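Long-range contacts in ABC transporter substrate-binding protein (Rhizobium radiobacter, PDB 6TFX), which binds the opine mannopinic acid as the periplasmic solute-binding protein of an ABC transporter and probably delivers it for import into the bacterium: residues A368-M373 with P380-G385; V332-S337 with F358-Q363; G37-F42 with A54-S59. All coordinates share one frame; numbering follows the deposited sequence.

Contact 1. Residues A368-M373 with P380-G385; sequences AAWHQM and PIVLYG. With N72 ((2~{R})-2-[[(3~{R},4~{R},5~{S})-3,4,5,6-tetrakis(oxidanyl)-2-oxidanylidene-hexyl]amino]pentanedioic acid), chain C.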
loop_
_atom_site.group_PDB
_atom_site.type_symbol
_atom_site.label_atom_id
_atom_site.label_comp_id
_atom_site.label_asym_id
_atom_site.label_seq_id
_atom_site.Cartn_x
_atom_site.Cartn_y
_atom_site.Cartn_z
ATOM N N ALA A 368 0.615 9.299 10.014
ATOM C CA ALA A 368 -0.375 8.360 10.564
ATOM C C ALA A 368 -1.637 9.082 11.057
ATOM O O ALA A 368 -2.758 8.581 10.842
ATOM C CB ALA A 368 0.241 7.545 11.681
ATOM N N ALA A 369 -1.464 10.274 11.671
ATOM C CA ALA A 369 -2.603 11.086 12.129
ATOM C C ALA A 369 -3.429 11.550 10.923
ATOM O O ALA A 369 -4.660 11.630 11.003
ATOM C CB ALA A 369 -2.103 12.302 12.898
ATOM N N TRP A 370 -2.734 11.918 9.813
ATOM C CA TRP A 370 -3.390 12.356 8.581
ATOM C C TRP A 370 -4.258 11.194 8.033
ATOM O O TRP A 370 -5.410 11.429 7.671
ATOM C CB TRP A 370 -2.324 12.769 7.571
ATOM C CG TRP A 370 -2.830 12.981 6.175
ATOM C CD1 TRP A 370 -3.480 14.081 5.683
ATOM C CD2 TRP A 370 -2.700 12.064 5.088
ATOM N NE1 TRP A 370 -3.740 13.913 4.339
ATOM C CE2 TRP A 370 -3.258 12.687 3.943
ATOM C CE3 TRP A 370 -2.132 10.783 4.961
ATOM C CZ2 TRP A 370 -3.283 12.060 2.683
ATOM C CZ3 TRP A 370 -2.100 10.186 3.712
ATOM C CH2 TRP A 370 -2.705 10.805 2.593
ATOM N N HIS A 371 -3.724 9.953 8.032
ATOM C CA HIS A 371 -4.487 8.771 7.597
ATOM C C HIS A 371 -5.787 8.643 8.396
ATOM O O HIS A 371 -6.800 8.254 7.841
ATOM C CB HIS A 371 -3.656 7.481 7.788
ATOM C CG HIS A 371 -2.878 7.108 6.578
ATOM N ND1 HIS A 371 -3.472 6.426 5.528
ATOM C CD2 HIS A 371 -1.583 7.356 6.260
ATOM C CE1 HIS A 371 -2.519 6.265 4.610
ATOM N NE2 HIS A 371 -1.372 6.806 5.002
ATOM N N GLN A 372 -5.748 8.949 9.697
ATOM C CA GLN A 372 -6.955 8.873 10.531
ATOM C C GLN A 372 -7.914 10.019 10.161
ATOM O O GLN A 372 -9.114 9.798 10.058
ATOM C CB GLN A 372 -6.548 8.978 12.006
ATOM C CG GLN A 372 -7.691 8.712 12.971
ATOM C CD GLN A 372 -7.223 8.825 14.395
ATOM O OE1 GLN A 372 -7.294 9.893 14.999
ATOM N NE2 GLN A 372 -6.734 7.728 14.967
ATOM N N MET A 373 -7.380 11.245 9.974
ATOM C CA MET A 373 -8.200 12.419 9.652
ATOM C C MET A 373 -8.932 12.281 8.344
ATOM O O MET A 373 -10.127 12.547 8.287
ATOM C CB MET A 373 -7.365 13.697 9.636
ATOM C CG MET A 373 -6.914 14.110 11.007
ATOM S SD MET A 373 -6.077 15.719 10.906
ATOM C CE MET A 373 -7.414 16.793 10.614
ATOM N N PRO A 380 -11.390 18.297 2.050
ATOM C CA PRO A 380 -12.226 18.362 0.823
ATOM C C PRO A 380 -11.579 17.698 -0.386
ATOM O O PRO A 380 -12.260 17.368 -1.366
ATOM C CB PRO A 380 -12.381 19.862 0.576
ATOM C CG PRO A 380 -11.175 20.480 1.211
ATOM C CD PRO A 380 -10.925 19.644 2.450
ATOM N N ILE A 381 -10.245 17.605 -0.364
ATOM C CA ILE A 381 -9.464 16.952 -1.406
ATOM C C ILE A 381 -8.419 16.161 -0.650
ATOM O O ILE A 381 -7.899 16.645 0.339
ATOM C CB ILE A 381 -8.789 17.969 -2.358
ATOM C CG1 ILE A 381 -9.846 18.867 -3.048
ATOM C CG2 ILE A 381 -7.947 17.212 -3.435
ATOM C CD1 ILE A 381 -9.160 20.135 -3.808
ATOM N N VAL A 382 -8.108 14.959 -1.122
ATOM C CA VAL A 382 -7.123 14.097 -0.470
ATOM C C VAL A 382 -6.072 13.688 -1.481
ATOM O O VAL A 382 -6.414 13.064 -2.489
ATOM C CB VAL A 382 -7.832 12.836 0.138
ATOM C CG1 VAL A 382 -6.803 11.844 0.689
ATOM C CG2 VAL A 382 -8.848 13.225 1.230
ATOM N N LEU A 383 -4.804 14.026 -1.223
ATOM C CA LEU A 383 -3.701 13.601 -2.095
ATOM C C LEU A 383 -3.222 12.268 -1.462
ATOM O O LEU A 383 -2.578 12.281 -0.394
ATOM C CB LEU A 383 -2.579 14.668 -2.096
ATOM C CG LEU A 383 -1.290 14.226 -2.808
ATOM C CD1 LEU A 383 -1.551 13.945 -4.275
ATOM C CD2 LEU A 383 -0.195 15.269 -2.618
ATOM N N TYR A 384 -3.535 11.145 -2.111
ATOM C CA TYR A 384 -3.238 9.818 -1.570
ATOM C C TYR A 384 -2.399 9.082 -2.625
ATOM O O TYR A 384 -2.676 9.184 -3.829
ATOM C CB TYR A 384 -4.563 9.061 -1.380
ATOM C CG TYR A 384 -4.493 7.923 -0.385
ATOM C CD1 TYR A 384 -4.675 8.153 0.983
ATOM C CD2 TYR A 384 -4.247 6.614 -0.808
ATOM C CE1 TYR A 384 -4.630 7.104 1.900
ATOM C CE2 TYR A 384 -4.180 5.561 0.104
ATOM C CZ TYR A 384 -4.335 5.819 1.463
ATOM O OH TYR A 384 -4.347 4.800 2.380
ATOM N N GLY A 385 -1.417 8.313 -2.171
ATOM C CA GLY A 385 -0.575 7.559 -3.097
ATOM C C GLY A 385 -0.515 6.112 -2.666
ATOM O O GLY A 385 -0.130 5.825 -1.527
HETATM O OAB N72 C . 5.756 11.354 -3.669
HETATM C CAF N72 C . 4.612 10.507 -3.442
HETATM C CAG N72 C . 4.541 9.761 -2.067
HETATM O OAC N72 C . 5.754 9.744 -1.386
HETATM C CAH N72 C . 3.725 8.472 -2.179
HETATM O OAM N72 C . 3.411 7.912 -3.397
HETATM C CAI N72 C . 3.861 7.098 -1.554
HETATM O OAD N72 C . 5.218 6.787 -1.326
HETATM C CAJ N72 C . 2.882 6.883 -0.426
HETATM O OAE N72 C . 1.822 7.561 -0.424
HETATM C CAK N72 C . 3.217 5.892 0.724
HETATM N N N72 C . 2.363 4.729 0.676
HETATM C CA N72 C . 1.432 4.436 1.699
HETATM C C N72 C . 1.114 5.503 2.710
HETATM O O N72 C . 0.204 6.423 2.766
HETATM C CB N72 C . 0.231 3.695 1.107
HETATM C CG N72 C . -1.113 3.732 1.837
HETATM C CD N72 C . -1.976 2.494 1.580
HETATM O OE1 N72 C . -1.460 1.356 1.337
HETATM O OE2 N72 C . -3.220 2.618 1.630
HETATM O OXT N72 C . 1.945 5.270 3.608
HETATM O O HOH W 1 -4.049 15.265 1.314
#
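Trp370 and His371 of the helix bring two rings to Tyr384 of the strand, and the three form an aromatic cluster. The tight part lies here. With CG opposite the backbone N (chi1 168°), the Trp370 indole extends to the strand and lays its benzo edge by the carbonyl of Leu383. CZ2 of Trp370 lies 3.2 Å from Leu383 O, which sits near the ring plane. CH2 of Trp370 meets CD1 of Tyr384 at 3.7 Å. These two rings meet rim to rim, neither over the other's face, with planes 25° apart. CZ3 of Trp370 also lies over one face of the imidazole, toward its rim. The His371 ring is turned 80° from the tyrosine ring, and its CE1 sits 3.2 Å from Tyr384 OH.

His371 and Tyr384 also line the opine pocket of this family 5 solute-binding protein, as does Gly385; Trp370 backs His371. His371 NE2 donates to O of the bound mannopinic acid at 2.8 Å. Tyr384 OH donates to the ligand OE2 at 2.6 Å, an oxygen at the tyrosine ring edge. Arg375 bonds both His371 ND1 and Tyr384 OH, so it helps position the two groups that hold the ligand. His367 and Arg388 add further bonds to the opine.

Toward Val382 the fit is looser. CG1 of Val382 reaches Trp370 CZ2 only at 4.1 Å. A water bridges this side. It takes a firm bond from Leu383 N at 2.9 Å and a weak one from Trp370 NE1, whose stronger partner is Val335 O.

Contact 2. Residues V332-S337 with F358-Q363; sequences VTMVAS and FTLNLQ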
loop_
_atom_site.group_PDB
_atom_site.type_symbol
_atom_site.label_atom_id
_atom_site.label_comp_id
_atom_site.label_asym_id
_atom_site.label_seq_id
_atom_site.Cartn_x
_atom_site.Cartn_y
_atom_site.Cartn_z
ATOM N N VAL A 332 -8.878 26.863 -1.221
ATOM C CA VAL A 332 -9.269 25.614 -0.555
ATOM C C VAL A 332 -8.164 25.213 0.415
ATOM O O VAL A 332 -6.986 25.392 0.111
ATOM C CB VAL A 332 -9.579 24.504 -1.630
ATOM C CG1 VAL A 332 -8.511 24.412 -2.714
ATOM C CG2 VAL A 332 -9.865 23.137 -1.006
ATOM N N THR A 333 -8.545 24.671 1.567
ATOM C CA THR A 333 -7.597 24.146 2.558
ATOM C C THR A 333 -7.671 22.618 2.478
ATOM O O THR A 333 -8.754 22.044 2.577
ATOM C CB THR A 333 -7.927 24.638 3.965
ATOM O OG1 THR A 333 -7.679 26.049 4.062
ATOM C CG2 THR A 333 -7.136 23.897 5.051
ATOM N N MET A 334 -6.518 21.978 2.328
ATOM C CA MET A 334 -6.405 20.528 2.301
ATOM C C MET A 334 -5.574 20.097 3.492
ATOM O O MET A 334 -4.571 20.733 3.804
ATOM C CB MET A 334 -5.611 20.104 1.077
ATOM C CG MET A 334 -6.430 19.915 -0.133
ATOM S SD MET A 334 -5.248 19.626 -1.460
ATOM C CE MET A 334 -4.688 17.990 -1.071
ATOM N N VAL A 335 -5.955 18.997 4.124
ATOM C CA VAL A 335 -5.168 18.406 5.189
ATOM C C VAL A 335 -4.128 17.567 4.425
ATOM O O VAL A 335 -4.490 16.707 3.609
ATOM C CB VAL A 335 -6.033 17.542 6.139
ATOM C CG1 VAL A 335 -5.197 17.062 7.311
ATOM C CG2 VAL A 335 -7.251 18.324 6.642
ATOM N N ALA A 336 -2.851 17.855 4.656
ATOM C CA ALA A 336 -1.770 17.249 3.885
ATOM C C ALA A 336 -0.797 16.468 4.743
ATOM O O ALA A 336 -0.342 16.965 5.770
ATOM C CB ALA A 336 -1.028 18.334 3.108
ATOM N N SER A 337 -0.436 15.262 4.307
ATOM C CA SER A 337 0.535 14.472 5.062
ATOM C C SER A 337 1.939 15.115 5.095
ATOM O O SER A 337 2.392 15.686 4.095
ATOM C CB SER A 337 0.670 13.087 4.444
ATOM O OG SER A 337 1.747 12.391 5.048
ATOM N N PHE A 358 -6.428 28.524 -8.538
ATOM C CA PHE A 358 -6.658 27.897 -7.229
ATOM C C PHE A 358 -5.577 28.273 -6.266
ATOM O O PHE A 358 -4.396 28.086 -6.580
ATOM C CB PHE A 358 -6.699 26.366 -7.335
ATOM C CG PHE A 358 -7.907 25.852 -8.084
ATOM C CD1 PHE A 358 -7.892 25.742 -9.467
ATOM C CD2 PHE A 358 -9.052 25.443 -7.396
ATOM C CE1 PHE A 358 -9.012 25.268 -10.159
ATOM C CE2 PHE A 358 -10.166 24.948 -8.084
ATOM C CZ PHE A 358 -10.140 24.863 -9.462
ATOM N N THR A 359 -5.967 28.754 -5.059
ATOM C CA THR A 359 -4.972 29.007 -4.041
ATOM C C THR A 359 -5.162 27.904 -3.029
ATOM O O THR A 359 -6.147 27.896 -2.286
ATOM C CB THR A 359 -5.143 30.378 -3.375
ATOM O OG1 THR A 359 -5.117 31.386 -4.376
ATOM C CG2 THR A 359 -4.043 30.639 -2.353
ATOM N N LEU A 360 -4.245 26.952 -3.032
ATOM C CA LEU A 360 -4.302 25.809 -2.140
ATOM C C LEU A 360 -3.549 26.125 -0.854
ATOM O O LEU A 360 -2.423 26.628 -0.898
ATOM C CB LEU A 360 -3.675 24.613 -2.899
ATOM C CG LEU A 360 -3.718 23.250 -2.288
ATOM C CD1 LEU A 360 -5.148 22.849 -1.901
ATOM C CD2 LEU A 360 -3.097 22.246 -3.251
ATOM N N ASN A 361 -4.213 25.938 0.285
ATOM C CA ASN A 361 -3.611 26.111 1.604
ATOM C C ASN A 361 -3.402 24.681 2.129
ATOM O O ASN A 361 -4.338 23.878 2.149
ATOM C CB ASN A 361 -4.557 26.887 2.537
ATOM C CG ASN A 361 -4.131 26.907 3.991
ATOM O OD1 ASN A 361 -4.913 26.574 4.905
ATOM N ND2 ASN A 361 -2.895 27.289 4.245
ATOM N N LEU A 362 -2.168 24.357 2.516
ATOM C CA LEU A 362 -1.844 23.020 2.981
ATOM C C LEU A 362 -1.728 23.017 4.491
ATOM O O LEU A 362 -0.922 23.790 5.049
ATOM C CB LEU A 362 -0.528 22.553 2.342
ATOM C CG LEU A 362 -0.523 22.529 0.806
ATOM C CD1 LEU A 362 0.856 22.191 0.285
ATOM C CD2 LEU A 362 -1.540 21.536 0.274
ATOM N N GLN A 363 -2.581 22.214 5.165
ATOM C CA GLN A 363 -2.528 22.117 6.626
ATOM C C GLN A 363 -1.758 20.828 6.926
ATOM O O GLN A 363 -2.303 19.740 6.723
ATOM C CB GLN A 363 -3.942 22.151 7.258
ATOM C CG GLN A 363 -3.962 21.885 8.788
ATOM C CD GLN A 363 -3.185 22.875 9.641
ATOM O OE1 GLN A 363 -3.161 24.075 9.380
ATOM N NE2 GLN A 363 -2.538 22.394 10.705
#
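Met334 has CG opposite its carbonyl carbon (chi1 -88°) and is extended at chi2, which brings SD to Leu360. The bend at chi3 turns CE away from that strand. Leu360 sets CG opposite its backbone N (chi1 -174°). Its CD1 comes to 3.3 Å from Met334 SD, and CD2 also lies near the sulfur. The two side chains pass at a slant. Val332 CG1 packs on Leu360 CD1 from beside it, at 3.8 Å, with both side chains pointing the same way. Further along this face, Leu362 CD2 touches CB of both Met334 and Ala336, more loosely.

The backbones pair as parallel strands, joined by helix 340-353 in a beta-alpha-beta unit. The helix packs against Leu362 through Ala346 and Gln350. Val332 pairs with Leu360, Thr333 with Asn361, Met334 with Leu362 and Val335 with Gln363. Five backbone bonds hold this register. Met334 receives a bond from Gln363 N on its O at 2.8 Å, nearly straight at 177°, and its own N donates to Asn361 O at 2.9 Å. Ala336 N reaches Gln363 O from above the carbonyl plane. The bond from Val332 N to Thr359 O is longer, at 3.1 Å.

On the other face Thr333, Asn361 and Gln363 are exposed, while Val335 is buried. Here the side chains of Thr333 and Asn361 run side by side. Thr333 OG1 donates to Asn361 OD1 at 2.9 Å, in the carbonyl plane and on a lone pair. This bond probably helps set the rotation of the Asn361 amide. Gln363 follows on the same face, where its CB lies 4.3 Å from Thr333 CG2.

Contact 3. Residues G37-F42 with A54-S59; sequences GALVRF and ADLAES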
loop_
_atom_site.group_PDB
_atom_site.type_symbol
_atom_site.label_atom_id
_atom_site.label_comp_id
_atom_site.label_asym_id
_atom_site.label_seq_id
_atom_site.Cartn_x
_atom_site.Cartn_y
_atom_site.Cartn_z
ATOM N N GLY A 37 3.862 -14.109 8.483
ATOM C CA GLY A 37 3.738 -14.895 7.256
ATOM C C GLY A 37 2.268 -15.165 6.969
ATOM O O GLY A 37 1.380 -14.687 7.694
ATOM N N ALA A 38 1.992 -15.955 5.933
ATOM C CA ALA A 38 0.614 -16.242 5.556
ATOM C C ALA A 38 0.509 -17.705 5.085
ATOM O O ALA A 38 1.498 -18.450 5.150
ATOM C CB ALA A 38 0.195 -15.275 4.452
ATOM N N LEU A 39 -0.670 -18.119 4.583
ATOM C CA LEU A 39 -0.785 -19.477 4.023
ATOM C C LEU A 39 0.184 -19.639 2.839
ATOM O O LEU A 39 0.855 -20.664 2.709
ATOM C CB LEU A 39 -2.207 -19.713 3.536
ATOM C CG LEU A 39 -3.233 -20.010 4.648
ATOM C CD1 LEU A 39 -4.663 -19.940 4.102
ATOM C CD2 LEU A 39 -2.981 -21.382 5.277
ATOM N N VAL A 40 0.251 -18.613 1.982
ATOM C CA VAL A 40 1.130 -18.608 0.787
ATOM C C VAL A 40 1.856 -17.273 0.753
ATOM O O VAL A 40 1.504 -16.365 1.507
ATOM C CB VAL A 40 0.317 -18.874 -0.518
ATOM C CG1 VAL A 40 -0.352 -20.245 -0.478
ATOM C CG2 VAL A 40 -0.751 -17.792 -0.751
ATOM N N ARG A 41 2.851 -17.112 -0.141
ATOM C CA ARG A 41 3.502 -15.819 -0.125
ATOM C C ARG A 41 3.964 -15.462 -1.501
ATOM O O ARG A 41 4.185 -16.345 -2.321
ATOM C CB ARG A 41 4.732 -15.863 0.808
ATOM C CG ARG A 41 5.860 -16.801 0.299
ATOM C CD ARG A 41 7.110 -16.536 1.100
ATOM N NE ARG A 41 8.251 -17.330 0.663
ATOM C CZ ARG A 41 9.446 -17.239 1.228
ATOM N NH1 ARG A 41 9.653 -16.381 2.229
ATOM N NH2 ARG A 41 10.449 -18.001 0.801
ATOM N N PHE A 42 4.174 -14.183 -1.735
ATOM C CA PHE A 42 4.835 -13.739 -2.954
ATOM C C PHE A 42 6.290 -14.258 -2.828
ATOM O O PHE A 42 6.828 -14.351 -1.717
ATOM C CB PHE A 42 4.912 -12.211 -2.948
ATOM C CG PHE A 42 3.591 -11.608 -3.342
ATOM C CD1 PHE A 42 2.585 -11.419 -2.397
ATOM C CD2 PHE A 42 3.378 -11.164 -4.635
ATOM C CE1 PHE A 42 1.345 -10.875 -2.774
ATOM C CE2 PHE A 42 2.146 -10.608 -5.009
ATOM C CZ PHE A 42 1.133 -10.498 -4.083
ATOM N N ALA A 54 4.328 -21.644 -1.679
ATOM C CA ALA A 54 3.966 -22.110 -0.330
ATOM C C ALA A 54 4.620 -21.268 0.802
ATOM O O ALA A 54 5.773 -20.841 0.678
ATOM C CB ALA A 54 4.396 -23.557 -0.165
ATOM N N ASP A 55 3.903 -21.090 1.927
ATOM C CA ASP A 55 4.454 -20.404 3.124
ATOM C C ASP A 55 4.009 -21.306 4.301
ATOM O O ASP A 55 4.510 -22.430 4.403
ATOM C CB ASP A 55 3.952 -18.949 3.259
ATOM C CG ASP A 55 4.803 -18.033 4.144
ATOM O OD1 ASP A 55 5.961 -18.407 4.455
ATOM O OD2 ASP A 55 4.310 -16.922 4.519
ATOM N N LEU A 56 2.992 -20.905 5.097
ATOM C CA LEU A 56 2.508 -21.802 6.170
ATOM C C LEU A 56 1.896 -23.080 5.570
ATOM O O LEU A 56 2.057 -24.168 6.139
ATOM C CB LEU A 56 1.473 -21.078 7.027
ATOM C CG LEU A 56 0.698 -21.929 8.027
ATOM C CD1 LEU A 56 1.626 -22.519 9.138
ATOM C CD2 LEU A 56 -0.393 -21.094 8.649
ATOM N N ALA A 57 1.163 -22.939 4.436
ATOM C CA ALA A 57 0.582 -24.105 3.743
ATOM C C ALA A 57 1.673 -24.793 2.932
ATOM O O ALA A 57 2.316 -24.137 2.115
ATOM C CB ALA A 57 -0.530 -23.675 2.806
ATOM N N GLU A 58 1.874 -26.097 3.126
ATOM C CA GLU A 58 2.887 -26.789 2.320
ATOM C C GLU A 58 2.295 -27.192 0.951
ATOM O O GLU A 58 3.036 -27.350 -0.018
ATOM C CB GLU A 58 3.469 -28.005 3.060
ATOM C CG GLU A 58 2.439 -29.035 3.484
ATOM C CD GLU A 58 2.992 -30.215 4.260
ATOM O OE1 GLU A 58 4.205 -30.216 4.572
ATOM O OE2 GLU A 58 2.204 -31.140 4.566
ATOM N N SER A 59 0.955 -27.366 0.885
ATOM C CA SER A 59 0.269 -27.749 -0.352
ATOM C C SER A 59 -1.195 -27.355 -0.261
ATOM O O SER A 59 -1.703 -27.069 0.826
ATOM C CB SER A 59 0.383 -29.258 -0.596
ATOM O OG SER A 59 -0.330 -30.001 0.376
#
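Asp55 and Ala38 meet where two short pieces of chain run antiparallel. Val40 and Ala54 form a non-hydrogen-bonded pair in the two-stranded ribbon of strands 40-41 and 53-54. The second piece then leads into strand 57-62, the edge of a four-stranded antiparallel sheet.

Hydrogen bonds come first. Asp55 has CG opposite its backbone N (chi1 -160°), which carries the carboxylate across to the other segment. There OD2 takes the N-H of Ala38 at 2.9 Å, almost straight at 172°. The donor comes to the anti side of OD2 and lies 33° out of the carboxylate plane. Ala38 O in turn accepts from Leu56 N at 2.9 Å, in the carbonyl plane. Leu39 O is gripped by two amides. Ala57 N reaches Leu39 O at 2.9 Å, in the carbonyl plane and on a lone pair. Asp55 N reaches Leu39 O at 3.2 Å, tilted from that plane.

Charge is the second kind. Arg41 crosses Asp55 at about a right angle, and its NE is 4.6 Å from Asp55 OD1. This is beyond a salt bridge, and OD1 lies well out of the guanidinium plane. Each group has a closer ionic partner: Glu53 for Arg41, Arg191 for Asp55. The nearby charges probably help keep Asp55 ionised.

Apolar contacts make up the rest. Leu39 and Leu56 both pack on Leu73 of strand 68-73 and on Val91 of helix 88-98. Between the segments, CD2 of Leu39 lies 4.3 Å from CD2 of Leu56 and 4.2 Å from CB of Ala57.

In the fold
Along the chain the order is contact 3, contact 2, contact 1, each closing before the next opens. Contacts 1 and 2 are neighbours, with centres 11 Å apart. Strand 358-365 of contact 2 runs on into helix 367-374 of contact 1. They also touch directly: Pro380 CG packs 3.2 Å from Thr333 O. Strand 330-337 of the beta-alpha-beta unit packs against helix 367-374, which supplies His367 and His371 to the ligand. Contact 3 is on the opposite side of the chain's centre. Its centre is 33 Å from that of contact 1 and 44 Å from that of contact 2. It joins a small ribbon to a separate antiparallel sheet, away from the opine pocket.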